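Local coordinates for protein adhesin (Neisseria gonorrhoeae, PDB 6GQ4) that probably acts as a surface adhesin of the gonococcus, belongs to a family related to lysozyme inhibitors, and is studied as a vaccine antigen, at residues V8-V13 against K24-F29. Sequence-based numbering, arbitrary orientation. Where two conformers were deposited one is given.
Sequences VAKKTV and KVTYGF
Lys-11 and Tyr-27 pair across the middle of two antiparallel strands, Tyr-27 N giving a nearly straight bond of 2.7 Å to Lys-11 O while Lys-11 N returns one to Tyr-27 O. Val-13 and Val-25 form a second hydrogen-bonded pair further along, with Val-13 N 2.8 Å from Val-25 O. At the far end Phe-29 N reaches Ala-9 O, but Phe-29 O takes Val-8 N at 2.8 Å and Ala-9 N only weakly: two residues facing one make a classic beta bulge. Between these pairs, at the non-hydrogen-bonded positions, lie CA-H...O contacts such as Lys-10 CA to Tyr-27 O (3.2 Å).

These are the strands of the hairpin 9-16/22-29, at the middle of the antiparallel sheet of this ACP-like domain; strand 35-42 continues the sheet beyond 24-29.

On the face carrying Lys-10, Thr-12 and Thr-26, the two threonines, beta-branched and suited to strands, join OG1 to OG1 at 2.8 Å. Each OG1 lies anti to its own carbonyl carbon (chi1 -61° and -59°), which lets the hydroxyls meet across the pair. The CG2 of Thr-26 packs against the aliphatic stem of Lys-10, whose amine leads away, as suits an exposed position.

The other face carries Ala-9, Lys-11, Val-13, Val-25, Tyr-27 and Phe-29; its buried valines and aromatics suit the interior. With chi1 at -52°, CG of Lys-11 sits beside the backbone N, 3.4 Å from CE1 of Phe-29; this exposed lysine lays its first methylenes on the ring, and the bend at chi2 leads the amine away. Val-13 CG2 lies at the edge of the Tyr-27 ring, 4.2 Å from CE2, and Val-25 CG1, from the same strand as the tyrosine, sits over one ring face, offset toward the rim. The OH of the buried Tyr-27 hydrogen-bonds to the hydroxyl of Tyr-15, a sodium-site residue.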
ATOM      1  N   VAL A   8      -7.856 -10.233  -9.875  1.00 12.94           N
ATOM      2  CA  VAL A   8      -8.138 -10.248 -11.315  1.00 15.22           C
ATOM      3  C   VAL A   8      -7.479  -9.068 -12.035  1.00 17.97           C
ATOM      4  O   VAL A   8      -7.433  -9.071 -13.281  1.00 22.59           O
ATOM      5  CB  VAL A   8      -9.646 -10.257 -11.577  1.00 16.54           C
ATOM      6  CG1 VAL A   8     -10.304 -11.465 -10.929  1.00 19.08           C
ATOM      7  CG2 VAL A   8     -10.322  -8.960 -11.136  1.00 19.19           C
ATOM      8  N   ALA A   9      -6.923  -8.101 -11.310  1.00 15.37           N
ATOM      9  CA  ALA A   9      -6.290  -6.950 -11.860  1.00 15.10           C
ATOM     10  C   ALA A   9      -5.279  -6.404 -10.867  1.00 13.88           C
ATOM     11  O   ALA A   9      -5.380  -6.697  -9.686  1.00 13.63           O
ATOM     12  CB  ALA A   9      -7.295  -5.893 -12.192  1.00 17.43           C
ATOM     13  N   LYS A  10      -4.266  -5.712 -11.379  1.00 14.29           N
ATOM     14  CA  LYS A  10      -3.335  -5.045 -10.568  1.00 13.33           C
ATOM     15  C   LYS A  10      -3.005  -3.668 -11.154  1.00 15.25           C
ATOM     16  O   LYS A  10      -3.095  -3.410 -12.330  1.00 17.37           O
ATOM     17  CB  LYS A  10      -2.117  -5.916 -10.225  1.00 20.47           C
ATOM     18  CG  LYS A  10      -1.190  -6.186 -11.355  1.00 20.84           C
ATOM     19  CD  LYS A  10      -0.206  -7.267 -11.008  1.00 25.56           C
ATOM     20  CE  LYS A  10       0.455  -7.860 -12.215  1.00 37.55           C
ATOM     21  NZ  LYS A  10       1.724  -8.500 -11.800  1.00 45.47           N
ATOM     22  N   LYS A  11      -2.770  -2.713 -10.235  1.00 13.54           N
ATOM     23  CA  LYS A  11      -2.593  -1.326 -10.543  1.00 14.72           C
ATOM     24  C   LYS A  11      -1.415  -0.822  -9.690  1.00 13.34           C
ATOM     25  O   LYS A  11      -1.298  -1.214  -8.523  1.00 14.11           O
ATOM     26  CB  LYS A  11      -3.874  -0.538 -10.216  1.00 17.43           C
ATOM     27  CG  LYS A  11      -5.192  -1.061 -10.810  1.00 21.99           C
ATOM     28  CD  LYS A  11      -5.483  -0.593 -12.162  1.00 28.47           C
ATOM     29  CE  LYS A  11      -6.742  -1.228 -12.711  1.00 32.94           C
ATOM     30  NZ  LYS A  11      -6.518  -1.657 -14.111  1.00 41.42           N
ATOM     31  N   THR A  12      -0.657   0.131 -10.211  1.00 14.66           N
ATOM     32  CA  THR A  12       0.549   0.590  -9.591  1.00 14.93           C
ATOM     33  C   THR A  12       0.437   2.093  -9.317  1.00 14.28           C
ATOM     34  O   THR A  12      -0.046   2.845 -10.176  1.00 16.35           O
ATOM     35  CB  THR A  12       1.807   0.204 -10.367  1.00 18.01           C
ATOM     36  OG1 THR A  12       1.909  -1.212 -10.461  1.00 21.27           O
ATOM     37  CG2 THR A  12       3.064   0.645  -9.672  1.00 20.02           C
ATOM     38  N   VAL A  13       0.865   2.507  -8.102  1.00 13.40           N
ATOM     39  CA  VAL A  13       0.915   3.923  -7.739  1.00 15.03           C
ATOM     40  C   VAL A  13       2.345   4.289  -7.316  1.00 15.37           C
ATOM     41  O   VAL A  13       2.972   3.519  -6.593  1.00 14.84           O
ATOM     42  CB  VAL A  13      -0.098   4.313  -6.643  1.00 14.74           C
ATOM     43  CG1 VAL A  13      -0.074   5.792  -6.363  1.00 16.79           C
ATOM     44  CG2 VAL A  13      -1.518   3.916  -6.972  1.00 13.94           C
ATOM     45  N   LYS A  24       7.178   2.776  -5.156  0.50 22.47           N
ATOM     46  CA  LYS A  24       6.063   2.333  -6.061  0.50 19.30           C
ATOM     47  C   LYS A  24       5.440   1.077  -5.463  0.50 21.06           C
ATOM     48  O   LYS A  24       6.130   0.103  -5.122  0.50 26.63           O
ATOM     49  CB  LYS A  24       6.543   1.989  -7.476  0.50 19.20           C
ATOM     50  CG  LYS A  24       7.144   3.173  -8.200  0.50 21.13           C
ATOM     51  CD  LYS A  24       7.389   2.994  -9.653  0.50 22.44           C
ATOM     52  CE  LYS A  24       8.305   4.099 -10.110  0.50 25.24           C
ATOM     53  NZ  LYS A  24       9.722   3.663 -10.147  0.50 31.12           N
ATOM     54  N   VAL A  25       4.081   1.121  -5.407  1.00 16.57           N
ATOM     55  CA  VAL A  25       3.293   0.070  -4.769  1.00 14.05           C
ATOM     56  C   VAL A  25       2.280  -0.445  -5.820  1.00 15.93           C
ATOM     57  O   VAL A  25       1.629   0.387  -6.461  1.00 17.00           O
ATOM     58  CB  VAL A  25       2.508   0.547  -3.525  1.00 13.29           C
ATOM     59  CG1 VAL A  25       1.717  -0.603  -2.911  1.00 13.80           C
ATOM     60  CG2 VAL A  25       3.399   1.184  -2.497  1.00 15.12           C
ATOM     61  N   THR A  26       2.280  -1.762  -5.988  1.00 15.79           N
ATOM     62  CA  THR A  26       1.302  -2.423  -6.859  1.00 15.86           C
ATOM     63  C   THR A  26       0.225  -3.022  -5.923  1.00 15.88           C
ATOM     64  O   THR A  26       0.549  -3.777  -5.024  1.00 18.56           O
ATOM     65  CB  THR A  26       1.953  -3.505  -7.721  1.00 16.46           C
ATOM     66  OG1 THR A  26       2.982  -2.852  -8.511  1.00 19.37           O
ATOM     67  CG2 THR A  26       0.935  -4.231  -8.556  1.00 16.49           C
ATOM     68  N   TYR A  27      -1.052  -2.750  -6.267  1.00 11.65           N
ATOM     69  CA  TYR A  27      -2.190  -3.278  -5.555  1.00 10.27           C
ATOM     70  C   TYR A  27      -2.934  -4.288  -6.425  1.00 10.09           C
ATOM     71  O   TYR A  27      -3.113  -4.008  -7.593  1.00 12.42           O
ATOM     72  CB  TYR A  27      -3.140  -2.159  -5.164  1.00 10.61           C
ATOM     73  CG  TYR A  27      -2.510  -1.143  -4.240  1.00 10.68           C
ATOM     74  CD1 TYR A  27      -2.466  -1.338  -2.866  1.00 11.50           C
ATOM     75  CD2 TYR A  27      -2.029   0.053  -4.731  1.00 11.76           C
ATOM     76  CE1 TYR A  27      -1.885  -0.384  -2.055  1.00 12.08           C
ATOM     77  CE2 TYR A  27      -1.407   1.011  -3.936  1.00 10.92           C
ATOM     78  CZ  TYR A  27      -1.382   0.796  -2.575  1.00 11.62           C
ATOM     79  OH  TYR A  27      -0.791   1.709  -1.740  1.00 13.31           O
ATOM     80  N   GLY A  28      -3.229  -5.435  -5.842  1.00 10.37           N
ATOM     81  CA  GLY A  28      -4.152  -6.391  -6.444  1.00 11.30           C
ATOM     82  C   GLY A  28      -5.599  -6.033  -6.096  1.00 11.51           C
ATOM     83  O   GLY A  28      -5.914  -5.484  -5.038  1.00 13.49           O
ATOM     84  N   PHE A  29      -6.474  -6.328  -7.077  1.00 11.57           N
ATOM     85  CA  PHE A  29      -7.887  -6.008  -6.962  1.00 10.07           C
ATOM     86  C   PHE A  29      -8.696  -7.240  -7.322  1.00 10.98           C
ATOM     87  O   PHE A  29      -8.310  -8.016  -8.182  1.00 12.51           O
ATOM     88  CB  PHE A  29      -8.357  -4.879  -7.878  1.00 10.34           C
ATOM     89  CG  PHE A  29      -7.799  -3.536  -7.508  1.00  9.62           C
ATOM     90  CD1 PHE A  29      -6.537  -3.203  -7.946  1.00  9.86           C
ATOM     91  CD2 PHE A  29      -8.533  -2.631  -6.744  1.00  9.55           C
ATOM     92  CE1 PHE A  29      -5.979  -1.991  -7.590  1.00 10.79           C
ATOM     93  CE2 PHE A  29      -7.970  -1.417  -6.377  1.00 11.04           C
ATOM     94  CZ  PHE A  29      -6.699  -1.093  -6.851  1.00 11.46           C
TER